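Local structure of putative glucose-6-phosphate 1-epimerase (Salmonella typhimurium, 2HTA) at residues 52-57 with 62-67; 73-78 with 275-280; 80-83 with 87-90. The protein probably interconverts the alpha and beta anomers of glucose 6-phosphate, acting as a hexose-6-phosphate mutarotase of the galactose mutarotase clan. One frame throughout, in Å; residues are numbered along the deposited sequence.

Interaction 1. Residues 52-57 with 62-67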
ATOM      1  N   LYS A  52      15.335  -6.336   3.149  1.00 19.72           N
ATOM      2  CA  LYS A  52      15.462  -5.669   1.862  1.00 20.32           C
ATOM      3  C   LYS A  52      14.126  -4.991   1.578  1.00 19.36           C
ATOM      4  O   LYS A  52      13.086  -5.602   1.753  1.00 20.67           O
ATOM      5  CB  LYS A  52      15.725  -6.706   0.766  1.00 21.66           C
ATOM      6  CG  LYS A  52      17.164  -7.228   0.821  1.00 25.23           C
ATOM      7  CD  LYS A  52      17.379  -8.227  -0.314  1.00 31.99           C
ATOM      8  CE  LYS A  52      18.849  -8.730  -0.290  1.00 34.68           C
ATOM      9  NZ  LYS A  52      19.025 -10.030  -1.009  1.00 37.79           N
ATOM     10  N   ALA A  53      14.169  -3.733   1.171  1.00 18.65           N
ATOM     11  CA  ALA A  53      12.923  -3.000   0.866  1.00 17.65           C
ATOM     12  C   ALA A  53      13.235  -1.907  -0.138  1.00 18.05           C
ATOM     13  O   ALA A  53      14.395  -1.483  -0.306  1.00 18.93           O
ATOM     14  CB  ALA A  53      12.378  -2.362   2.187  1.00 17.08           C
ATOM     15  N   SER A  54      12.216  -1.401  -0.823  1.00 17.86           N
ATOM     16  CA  SER A  54      12.528  -0.325  -1.780  1.00 17.06           C
ATOM     17  C   SER A  54      11.296   0.551  -1.895  1.00 17.30           C
ATOM     18  O   SER A  54      10.175   0.094  -1.635  1.00 17.40           O
ATOM     19  CB  SER A  54      12.900  -0.901  -3.166  1.00 17.09           C
ATOM     20  OG  SER A  54      11.888  -1.775  -3.687  1.00 17.58           O
ATOM     21  N   PHE A  55      11.522   1.787  -2.323  1.00 18.29           N
ATOM     22  CA  PHE A  55      10.484   2.785  -2.379  1.00 17.68           C
ATOM     23  C   PHE A  55      10.656   3.559  -3.677  1.00 18.75           C
ATOM     24  O   PHE A  55      11.770   3.707  -4.166  1.00 19.57           O
ATOM     25  CB  PHE A  55      10.725   3.808  -1.286  1.00 16.69           C
ATOM     26  CG  PHE A  55      10.573   3.291   0.112  1.00 19.57           C
ATOM     27  CD1 PHE A  55       9.380   3.485   0.826  1.00 18.60           C
ATOM     28  CD2 PHE A  55      11.652   2.671   0.746  1.00 17.81           C
ATOM     29  CE1 PHE A  55       9.263   2.984   2.154  1.00 20.12           C
ATOM     30  CE2 PHE A  55      11.548   2.190   2.062  1.00 24.19           C
ATOM     31  CZ  PHE A  55      10.365   2.361   2.762  1.00 21.04           C
ATOM     32  N   ALA A  56       9.570   4.122  -4.208  1.00 19.76           N
ATOM     33  CA  ALA A  56       9.729   5.212  -5.156  1.00 19.27           C
ATOM     34  C   ALA A  56       9.517   6.511  -4.375  1.00 19.52           C
ATOM     35  O   ALA A  56       8.611   6.604  -3.503  1.00 18.47           O
ATOM     36  CB  ALA A  56       8.678   5.100  -6.289  1.00 18.42           C
ATOM     37  N   LEU A  57      10.289   7.549  -4.738  1.00 19.64           N
ATOM     38  CA  LEU A  57      10.022   8.897  -4.239  1.00 19.92           C
ATOM     39  C   LEU A  57       8.643   9.328  -4.673  1.00 20.73           C
ATOM     40  O   LEU A  57       7.935  10.021  -3.911  1.00 20.04           O
ATOM     41  CB  LEU A  57      11.049   9.935  -4.716  1.00 19.71           C
ATOM     42  CG  LEU A  57      12.427   9.754  -4.063  1.00 20.93           C
ATOM     43  CD1 LEU A  57      13.457  10.719  -4.676  1.00 20.99           C
ATOM     44  CD2 LEU A  57      12.366   9.973  -2.511  1.00 21.49           C
ATOM     45  N   LEU A  62       6.025   2.442  -1.090  1.00 18.03           N
ATOM     46  CA  LEU A  62       6.738   1.235  -0.713  1.00 18.03           C
ATOM     47  C   LEU A  62       6.462   0.168  -1.779  1.00 18.19           C
ATOM     48  O   LEU A  62       5.363  -0.263  -1.950  1.00 19.48           O
ATOM     49  CB  LEU A  62       6.262   0.791   0.687  1.00 18.29           C
ATOM     50  CG  LEU A  62       6.883  -0.509   1.243  1.00 19.85           C
ATOM     51  CD1 LEU A  62       8.415  -0.474   1.413  1.00 16.21           C
ATOM     52  CD2 LEU A  62       6.175  -0.818   2.609  1.00 18.98           C
ATOM     53  N   LEU A  63       7.498  -0.256  -2.476  1.00 17.64           N
ATOM     54  CA  LEU A  63       7.397  -1.209  -3.589  1.00 18.51           C
ATOM     55  C   LEU A  63       7.575  -2.652  -3.136  1.00 17.41           C
ATOM     56  O   LEU A  63       6.948  -3.564  -3.698  1.00 18.55           O
ATOM     57  CB  LEU A  63       8.552  -0.931  -4.565  1.00 17.32           C
ATOM     58  CG  LEU A  63       8.638   0.502  -5.099  1.00 22.03           C
ATOM     59  CD1 LEU A  63       9.841   0.769  -5.970  1.00 17.84           C
ATOM     60  CD2 LEU A  63       7.328   0.781  -5.883  1.00 21.80           C
ATOM     61  N   SER A  64       8.406  -2.866  -2.120  1.00 17.32           N
ATOM     62  CA  SER A  64       8.745  -4.271  -1.742  1.00 17.55           C
ATOM     63  C   SER A  64       9.263  -4.274  -0.305  1.00 17.84           C
ATOM     64  O   SER A  64       9.795  -3.270   0.149  1.00 18.66           O
ATOM     65  CB  SER A  64       9.810  -4.889  -2.695  1.00 17.32           C
ATOM     66  OG  SER A  64      11.086  -4.300  -2.527  1.00 19.70           O
ATOM     67  N   TRP A  65       9.134  -5.413   0.371  1.00 17.41           N
ATOM     68  CA  TRP A  65       9.633  -5.584   1.718  1.00 18.09           C
ATOM     69  C   TRP A  65       9.832  -7.097   1.871  1.00 17.87           C
ATOM     70  O   TRP A  65       8.901  -7.885   1.684  1.00 17.06           O
ATOM     71  CB  TRP A  65       8.635  -5.023   2.781  1.00 18.47           C
ATOM     72  CG  TRP A  65       9.006  -5.432   4.188  1.00 17.57           C
ATOM     73  CD1 TRP A  65      10.236  -5.227   4.817  1.00 19.63           C
ATOM     74  CD2 TRP A  65       8.210  -6.201   5.107  1.00 17.01           C
ATOM     75  NE1 TRP A  65      10.187  -5.739   6.095  1.00 18.10           N
ATOM     76  CE2 TRP A  65       8.990  -6.400   6.270  1.00 15.26           C
ATOM     77  CE3 TRP A  65       6.898  -6.736   5.055  1.00 15.57           C
ATOM     78  CZ2 TRP A  65       8.521  -7.125   7.398  1.00 18.45           C
ATOM     79  CZ3 TRP A  65       6.411  -7.437   6.179  1.00 16.13           C
ATOM     80  CH2 TRP A  65       7.240  -7.649   7.328  1.00 20.16           C
ATOM     81  N   LYS A  66      11.051  -7.478   2.274  1.00 18.30           N
ATOM     82  CA  LYS A  66      11.376  -8.856   2.487  1.00 20.00           C
ATOM     83  C   LYS A  66      12.282  -8.927   3.709  1.00 20.50           C
ATOM     84  O   LYS A  66      13.461  -8.568   3.619  1.00 20.14           O
ATOM     85  CB  LYS A  66      12.101  -9.396   1.275  1.00 21.08           C
ATOM     86  CG  LYS A  66      12.441 -10.892   1.350  1.00 23.18           C
ATOM     87  CD  LYS A  66      12.986 -11.283  -0.031  1.00 30.98           C
ATOM     88  CE  LYS A  66      14.162 -12.174   0.099  1.00 39.87           C
ATOM     89  NZ  LYS A  66      13.688 -13.541   0.526  1.00 43.03           N
ATOM     90  N   PRO A  67      11.714  -9.343   4.869  1.00 20.47           N
ATOM     91  CA  PRO A  67      12.549  -9.496   6.016  1.00 21.63           C
ATOM     92  C   PRO A  67      13.369 -10.776   5.840  1.00 21.77           C
ATOM     93  O   PRO A  67      12.965 -11.692   5.117  1.00 21.17           O
ATOM     94  CB  PRO A  67      11.549  -9.614   7.183  1.00 22.65           C
ATOM     95  CG  PRO A  67      10.260  -9.889   6.607  1.00 22.26           C
ATOM     96  CD  PRO A  67      10.305  -9.716   5.140  1.00 19.78           C
TER
HETATM   97  O   HOH W   1      12.241  -6.400  -1.079  1.00 19.33           O
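A classic beta bulge interrupts the antiparallel hairpin of strands 51-56 and 61-67 where L63 and S64 both face S54. The carbonyl O of S54 accepts a firm bond from L63 N (2.8 Å) and a long, weak one from S64 N (3.5 Å), which shifts the pairing by one residue and sets F55 opposite L62. Away from the bulge, K52 and K66 form a regular hydrogen-bonded pair, with K66 N 2.8 Å from K52 O. These strands end a five-stranded antiparallel sheet within the beta-rich mutarotase fold, 61-67 being one of its two outer strands. On one face the two serine hydroxyls meet, S54 OG to S64 OG 2.9 Å. Each hydroxyl sits between its own backbone N and carbonyl carbon (chi1 55° and 70°), which brings the two oxygens together on this face. A water 2.8 Å from S64 OG carries the polar chain on to K52 O through a weak bond, and helix 14-22 packs over both serines with I20, I17 and F21. The other face is apolar: methyl CD1 of L62 lies over the F55 ring, 3.9 Å from its centroid and displaced toward CE1 and CZ, while A53 CB approaches the W65 indole at its edge. F156 meets the F55 ring edge-to-face, and W65 NE1 donates to the carbonyl O of G159.

Interaction 2. Residues 73-78 with 275-280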
ATOM      1  N   VAL A  73       7.199 -10.118   0.860  1.00 18.54           N
ATOM      2  CA  VAL A  73       5.886  -9.975   1.489  1.00 18.33           C
ATOM      3  C   VAL A  73       4.920  -9.173   0.618  1.00 18.22           C
ATOM      4  O   VAL A  73       3.728  -9.448   0.623  1.00 18.59           O
ATOM      5  CB  VAL A  73       6.025  -9.309   2.841  1.00 18.66           C
ATOM      6  CG1 VAL A  73       4.630  -9.097   3.506  1.00 16.91           C
ATOM      7  CG2 VAL A  73       6.855 -10.216   3.738  1.00 18.23           C
ATOM      8  N   LEU A  74       5.414  -8.129  -0.029  1.00 18.18           N
ATOM      9  CA  LEU A  74       4.592  -7.307  -0.910  1.00 18.98           C
ATOM     10  C   LEU A  74       4.715  -7.725  -2.355  1.00 19.39           C
ATOM     11  O   LEU A  74       5.790  -8.039  -2.828  1.00 20.85           O
ATOM     12  CB  LEU A  74       5.022  -5.834  -0.809  1.00 17.99           C
ATOM     13  CG  LEU A  74       4.875  -5.204   0.593  1.00 18.50           C
ATOM     14  CD1 LEU A  74       5.504  -3.832   0.584  1.00 17.87           C
ATOM     15  CD2 LEU A  74       3.351  -5.157   1.003  1.00 20.45           C
ATOM     16  N   TRP A  75       3.618  -7.648  -3.074  1.00 19.45           N
ATOM     17  CA  TRP A  75       3.591  -7.995  -4.500  1.00 19.10           C
ATOM     18  C   TRP A  75       3.780  -6.686  -5.259  1.00 20.47           C
ATOM     19  O   TRP A  75       3.214  -5.638  -4.880  1.00 20.35           O
ATOM     20  CB  TRP A  75       2.238  -8.589  -4.813  1.00 18.02           C
ATOM     21  CG  TRP A  75       2.034  -9.023  -6.243  1.00 20.50           C
ATOM     22  CD1 TRP A  75       2.285 -10.292  -6.789  1.00 20.52           C
ATOM     23  CD2 TRP A  75       1.518  -8.229  -7.308  1.00 21.71           C
ATOM     24  NE1 TRP A  75       1.947 -10.297  -8.111  1.00 22.51           N
ATOM     25  CE2 TRP A  75       1.483  -9.057  -8.474  1.00 22.00           C
ATOM     26  CE3 TRP A  75       1.059  -6.902  -7.403  1.00 23.25           C
ATOM     27  CZ2 TRP A  75       1.027  -8.598  -9.685  1.00 22.79           C
ATOM     28  CZ3 TRP A  75       0.606  -6.443  -8.622  1.00 22.36           C
ATOM     29  CH2 TRP A  75       0.579  -7.287  -9.746  1.00 22.83           C
ATOM     30  N   LEU A  76       4.551  -6.745  -6.342  1.00 19.71           N
ATOM     31  CA  LEU A  76       4.779  -5.626  -7.227  1.00 20.14           C
ATOM     32  C   LEU A  76       4.568  -6.141  -8.657  1.00 22.28           C
ATOM     33  O   LEU A  76       4.961  -7.251  -8.967  1.00 22.49           O
ATOM     34  CB  LEU A  76       6.196  -5.119  -7.086  1.00 20.14           C
ATOM     35  CG  LEU A  76       6.596  -3.847  -7.859  1.00 20.04           C
ATOM     36  CD1 LEU A  76       5.895  -2.603  -7.378  1.00 20.87           C
ATOM     37  CD2 LEU A  76       8.096  -3.688  -7.770  1.00 21.03           C
ATOM     38  N   SER A  77       3.891  -5.362  -9.492  1.00 22.99           N
ATOM     39  CA  SER A  77       3.578  -5.796 -10.874  1.00 22.63           C
ATOM     40  C   SER A  77       4.820  -5.764 -11.764  1.00 22.79           C
ATOM     41  O   SER A  77       5.505  -4.728 -11.882  1.00 22.49           O
ATOM     42  CB  SER A  77       2.493  -4.893 -11.471  1.00 23.12           C
ATOM     43  OG  SER A  77       2.276  -5.223 -12.855  1.00 23.58           O
ATOM     44  N   ASN A  78       5.111  -6.904 -12.382  1.00 24.41           N
ATOM     45  CA  ASN A  78       6.175  -7.003 -13.385  1.00 25.19           C
ATOM     46  C   ASN A  78       5.838  -6.197 -14.681  1.00 25.95           C
ATOM     47  O   ASN A  78       6.702  -5.989 -15.581  1.00 26.17           O
ATOM     48  CB  ASN A  78       6.475  -8.498 -13.691  1.00 25.87           C
ATOM     49  CG  ASN A  78       7.771  -8.690 -14.554  1.00 30.27           C
ATOM     50  OD1 ASN A  78       7.759  -9.412 -15.585  1.00 35.90           O
ATOM     51  ND2 ASN A  78       8.871  -8.031 -14.159  1.00 27.53           N
ATOM     52  N   TYR A 275      -3.216 -11.502 -10.904  1.00 24.75           N
ATOM     53  CA  TYR A 275      -4.204 -11.727  -9.836  1.00 25.02           C
ATOM     54  C   TYR A 275      -3.974 -13.021  -9.066  1.00 25.05           C
ATOM     55  O   TYR A 275      -4.394 -13.129  -7.931  1.00 25.51           O
ATOM     56  CB  TYR A 275      -5.624 -11.723 -10.388  1.00 24.90           C
ATOM     57  CG  TYR A 275      -5.959 -13.049 -11.101  1.00 27.54           C
ATOM     58  CD1 TYR A 275      -6.721 -14.048 -10.455  1.00 26.47           C
ATOM     59  CD2 TYR A 275      -5.458 -13.317 -12.374  1.00 25.52           C
ATOM     60  CE1 TYR A 275      -7.000 -15.265 -11.072  1.00 28.22           C
ATOM     61  CE2 TYR A 275      -5.727 -14.524 -12.995  1.00 28.55           C
ATOM     62  CZ  TYR A 275      -6.506 -15.482 -12.341  1.00 28.03           C
ATOM     63  OH  TYR A 275      -6.768 -16.672 -12.997  1.00 30.68           O
ATOM     64  N   LYS A 276      -3.294 -13.991  -9.673  1.00 24.99           N
ATOM     65  CA  LYS A 276      -2.978 -15.246  -9.027  1.00 25.32           C
ATOM     66  C   LYS A 276      -2.104 -15.125  -7.765  1.00 24.61           C
ATOM     67  O   LYS A 276      -2.201 -15.968  -6.897  1.00 24.64           O
ATOM     68  CB  LYS A 276      -2.278 -16.191 -10.006  1.00 25.84           C
ATOM     69  CG  LYS A 276      -3.308 -16.733 -11.007  1.00 27.33           C
ATOM     70  CD  LYS A 276      -2.701 -17.722 -11.977  1.00 33.37           C
ATOM     71  CE  LYS A 276      -3.820 -18.386 -12.791  1.00 38.78           C
ATOM     72  NZ  LYS A 276      -3.319 -19.545 -13.619  1.00 40.91           N
ATOM     73  N   THR A 277      -1.221 -14.126  -7.717  1.00 22.50           N
ATOM     74  CA  THR A 277      -0.216 -14.091  -6.666  1.00 21.50           C
ATOM     75  C   THR A 277      -0.276 -12.863  -5.747  1.00 21.78           C
ATOM     76  O   THR A 277       0.699 -12.561  -5.026  1.00 20.59           O
ATOM     77  CB  THR A 277       1.201 -14.274  -7.229  1.00 22.06           C
ATOM     78  OG1 THR A 277       1.414 -13.336  -8.298  1.00 22.87           O
ATOM     79  CG2 THR A 277       1.336 -15.724  -7.768  1.00 23.26           C
ATOM     80  N   PHE A 278      -1.438 -12.205  -5.710  1.00 21.06           N
ATOM     81  CA  PHE A 278      -1.650 -11.202  -4.661  1.00 21.04           C
ATOM     82  C   PHE A 278      -3.061 -11.154  -4.131  1.00 20.89           C
ATOM     83  O   PHE A 278      -4.027 -11.581  -4.811  1.00 21.26           O
ATOM     84  CB  PHE A 278      -1.170  -9.811  -5.115  1.00 20.46           C
ATOM     85  CG  PHE A 278      -2.150  -9.080  -6.026  1.00 22.27           C
ATOM     86  CD1 PHE A 278      -3.184  -8.287  -5.501  1.00 21.36           C
ATOM     87  CD2 PHE A 278      -2.024  -9.189  -7.417  1.00 21.85           C
ATOM     88  CE1 PHE A 278      -4.083  -7.622  -6.345  1.00 22.21           C
ATOM     89  CE2 PHE A 278      -2.917  -8.496  -8.275  1.00 20.91           C
ATOM     90  CZ  PHE A 278      -3.919  -7.716  -7.731  1.00 22.14           C
ATOM     91  N   VAL A 279      -3.188 -10.611  -2.916  1.00 20.17           N
ATOM     92  CA  VAL A 279      -4.480 -10.178  -2.396  1.00 20.35           C
ATOM     93  C   VAL A 279      -4.210  -8.810  -1.773  1.00 20.43           C
ATOM     94  O   VAL A 279      -3.150  -8.607  -1.156  1.00 19.27           O
ATOM     95  CB  VAL A 279      -5.076 -11.164  -1.349  1.00 19.35           C
ATOM     96  CG1 VAL A 279      -4.215 -11.264  -0.058  1.00 20.94           C
ATOM     97  CG2 VAL A 279      -6.487 -10.829  -0.957  1.00 18.15           C
ATOM     98  N   CYS A 280      -5.152  -7.886  -1.967  1.00 19.63           N
ATOM     99  CA  CYS A 280      -5.068  -6.604  -1.272  1.00 19.96           C
ATOM    100  C   CYS A 280      -5.835  -6.607   0.007  1.00 18.89           C
ATOM    101  O   CYS A 280      -7.027  -6.944   0.017  1.00 19.89           O
ATOM    102  CB  CYS A 280      -5.540  -5.434  -2.158  1.00 18.67           C
ATOM    103  SG  CYS A 280      -4.404  -5.090  -3.491  1.00 20.39           S
TER
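The indole of W75 and the phenyl ring of F278 lie against each other with their planes inclined at 37° and the centroid of the indole six-membered ring 4.5 Å from that of F278, an oblique aromatic pair. W75 reaches across with CG anti to the backbone N (chi1 -179°), carrying the whole indole out from its loop toward strand 278-286. F278 adopts the less common setting in which CG lies between backbone N and carbonyl carbon, and this torsion lays its ring alongside the indole face that its CB already touches. That CB sits over the five-membered ring in a CH-pi contact, 3.8 Å from the centroid, and CD2 lies farther along, 3.7 Å from W75 CE2. The opposite indole face is approached by the backbone N of S77, offset toward the rim, so the flat group is held from both sides. At the indole edge, NE1 makes a weak hydrogen bond to T277 OG1 (3.1 Å); its N-H...O angle of only 128° leaves the bond markedly bent. Beyond the pair, F278 also meets the ring of Y181 on strand 172-183, while backbone bonds tie W75 to Y181 and G91. The contact thus brings the loop after strand 61-67 against neighbouring strands 172-183 and 278-286, close to the substrate-binding R89 inferred by similarity.

Interaction 3. Residues 80-83 with 87-90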
ATOM      1  N   THR A  80       4.195  -2.978 -14.323  1.00 24.95           N
ATOM      2  CA  THR A  80       3.919  -1.581 -14.006  1.00 25.01           C
ATOM      3  C   THR A  80       4.865  -0.619 -14.703  1.00 24.96           C
ATOM      4  O   THR A  80       6.066  -0.874 -14.761  1.00 24.53           O
ATOM      5  CB  THR A  80       3.865  -1.303 -12.457  1.00 24.34           C
ATOM      6  OG1 THR A  80       3.357   0.014 -12.247  1.00 26.36           O
ATOM      7  CG2 THR A  80       5.225  -1.427 -11.805  1.00 27.55           C
ATOM      8  N   PRO A  81       4.331   0.484 -15.261  1.00 24.98           N
ATOM      9  CA  PRO A  81       5.250   1.523 -15.690  1.00 25.22           C
ATOM     10  C   PRO A  81       5.999   2.132 -14.502  1.00 25.03           C
ATOM     11  O   PRO A  81       5.517   2.042 -13.366  1.00 25.17           O
ATOM     12  CB  PRO A  81       4.316   2.580 -16.323  1.00 26.57           C
ATOM     13  CG  PRO A  81       3.076   1.866 -16.648  1.00 26.86           C
ATOM     14  CD  PRO A  81       2.939   0.851 -15.513  1.00 25.90           C
ATOM     15  N   PHE A  82       7.187   2.685 -14.760  1.00 24.69           N
ATOM     16  CA  PHE A  82       7.934   3.557 -13.853  1.00 24.16           C
ATOM     17  C   PHE A  82       8.071   4.888 -14.585  1.00 24.06           C
ATOM     18  O   PHE A  82       9.107   5.204 -15.122  1.00 23.77           O
ATOM     19  CB  PHE A  82       9.312   2.984 -13.450  1.00 23.68           C
ATOM     20  CG  PHE A  82       9.207   1.892 -12.422  1.00 23.48           C
ATOM     21  CD1 PHE A  82       9.589   2.128 -11.097  1.00 24.19           C
ATOM     22  CD2 PHE A  82       8.661   0.650 -12.753  1.00 23.56           C
ATOM     23  CE1 PHE A  82       9.473   1.143 -10.139  1.00 23.79           C
ATOM     24  CE2 PHE A  82       8.547  -0.369 -11.762  1.00 24.94           C
ATOM     25  CZ  PHE A  82       8.911  -0.106 -10.481  1.00 24.10           C
ATOM     26  N   LYS A  83       6.984   5.645 -14.594  1.00 24.13           N
ATOM     27  CA  LYS A  83       6.849   6.867 -15.395  1.00 24.08           C
ATOM     28  C   LYS A  83       6.348   8.006 -14.511  1.00 23.84           C
ATOM     29  O   LYS A  83       5.465   7.825 -13.639  1.00 23.27           O
ATOM     30  CB  LYS A  83       5.809   6.660 -16.498  1.00 24.33           C
ATOM     31  CG  LYS A  83       6.139   5.613 -17.560  1.00 26.87           C
ATOM     32  CD  LYS A  83       7.259   6.039 -18.474  1.00 32.13           C
ATOM     33  CE  LYS A  83       7.336   5.127 -19.725  1.00 32.98           C
ATOM     34  NZ  LYS A  83       8.657   5.432 -20.383  1.00 37.61           N
ATOM     35  N   ALA A  87       0.523   6.177 -11.674  1.00 23.25           N
ATOM     36  CA  ALA A  87       0.416   5.365 -10.449  1.00 23.40           C
ATOM     37  C   ALA A  87       1.084   4.041 -10.612  1.00 23.24           C
ATOM     38  O   ALA A  87       0.919   3.347 -11.623  1.00 24.49           O
ATOM     39  CB  ALA A  87      -1.052   5.194 -10.033  1.00 23.13           C
ATOM     40  N   LEU A  88       1.865   3.664  -9.608  1.00 23.34           N
ATOM     41  CA  LEU A  88       2.563   2.380  -9.604  1.00 22.03           C
ATOM     42  C   LEU A  88       1.631   1.248  -9.183  1.00 21.62           C
ATOM     43  O   LEU A  88       0.831   1.428  -8.230  1.00 21.65           O
ATOM     44  CB  LEU A  88       3.747   2.473  -8.662  1.00 21.71           C
ATOM     45  CG  LEU A  88       4.925   3.316  -9.153  1.00 23.53           C
ATOM     46  CD1 LEU A  88       5.542   4.072  -7.977  1.00 24.40           C
ATOM     47  CD2 LEU A  88       5.978   2.461  -9.931  1.00 24.19           C
ATOM     48  N   ARG A  89       1.701   0.100  -9.887  1.00 19.93           N
ATOM     49  CA  ARG A  89       0.806  -1.024  -9.592  1.00 20.49           C
ATOM     50  C   ARG A  89       1.518  -2.025  -8.660  1.00 19.72           C
ATOM     51  O   ARG A  89       2.467  -2.684  -9.087  1.00 19.31           O
ATOM     52  CB  ARG A  89       0.372  -1.785 -10.871  1.00 21.13           C
ATOM     53  CG  ARG A  89      -0.550  -2.964 -10.604  1.00 19.74           C
ATOM     54  CD  ARG A  89      -1.949  -2.584 -10.089  1.00 21.29           C
ATOM     55  NE  ARG A  89      -2.685  -1.733 -11.024  1.00 22.37           N
ATOM     56  CZ  ARG A  89      -3.874  -1.199 -10.779  1.00 26.42           C
ATOM     57  NH1 ARG A  89      -4.477  -1.392  -9.594  1.00 22.44           N
ATOM     58  NH2 ARG A  89      -4.469  -0.430 -11.726  1.00 27.79           N
ATOM     59  N   GLY A  90       1.014  -2.163  -7.438  1.00 19.82           N
ATOM     60  CA  GLY A  90       1.689  -3.069  -6.452  1.00 18.96           C
ATOM     61  C   GLY A  90       2.180  -2.290  -5.256  1.00 18.45           C
ATOM     62  O   GLY A  90       1.930  -1.093  -5.129  1.00 18.65           O
TER
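T80 grips the backbone of R89 through its hydroxyl: R89 N donates to T80 OG1 over 2.9 Å in a nearly straight bond of 168°. With OG1 turned opposite its own backbone N (chi1 -170°), the hydroxyl can also donate to P81 O at 3.2 Å, so one oxygen joins the two sides of this turn and braces the next residue. Packing is close on the buried side as well. Methyl CD2 of L88 stands over the centre of the F82 ring, 3.8 Å from the centroid and 13° off the normal, and the same methyl touches P81 O at 3.5 Å. The other side is looser: K83 is exposed and extends away to a salt bridge with D39, while the CB of partly exposed A87 points away from 80-83. The R89 side chain leaves this contact but is held elsewhere, its NE in a salt bridge with D269 and its NH1 bonded to Y181 OH. T80 thus holds the backbone of a residue that probably binds substrate, as in relatives. F82 and L88 both pack on L41, and F82 is joined to D40 by a backbone bond, placing this loop against the start of strand 41-48, the middle strand of the five-stranded sheet.

From the N terminus, interaction 1 comes first and closes the short hairpin between strands 51-56 and 61-67. After a short connection the chain reaches 73-78, whose V73 N probably bonds back to W65 O, so interactions 1 and 2 follow in series while touching. Interaction 2 is the long-range closure, bringing strand 278-286 back against this loop after nearly two hundred residues. Interaction 3 falls wholly within that span as a local turn; no contacts cross. Its 87-90 arm returns beside 73-78, where S77 N probably bonds to R89 O, and L88 packs on A56. Together they join the N-terminal sheet to the strands around the probable active site.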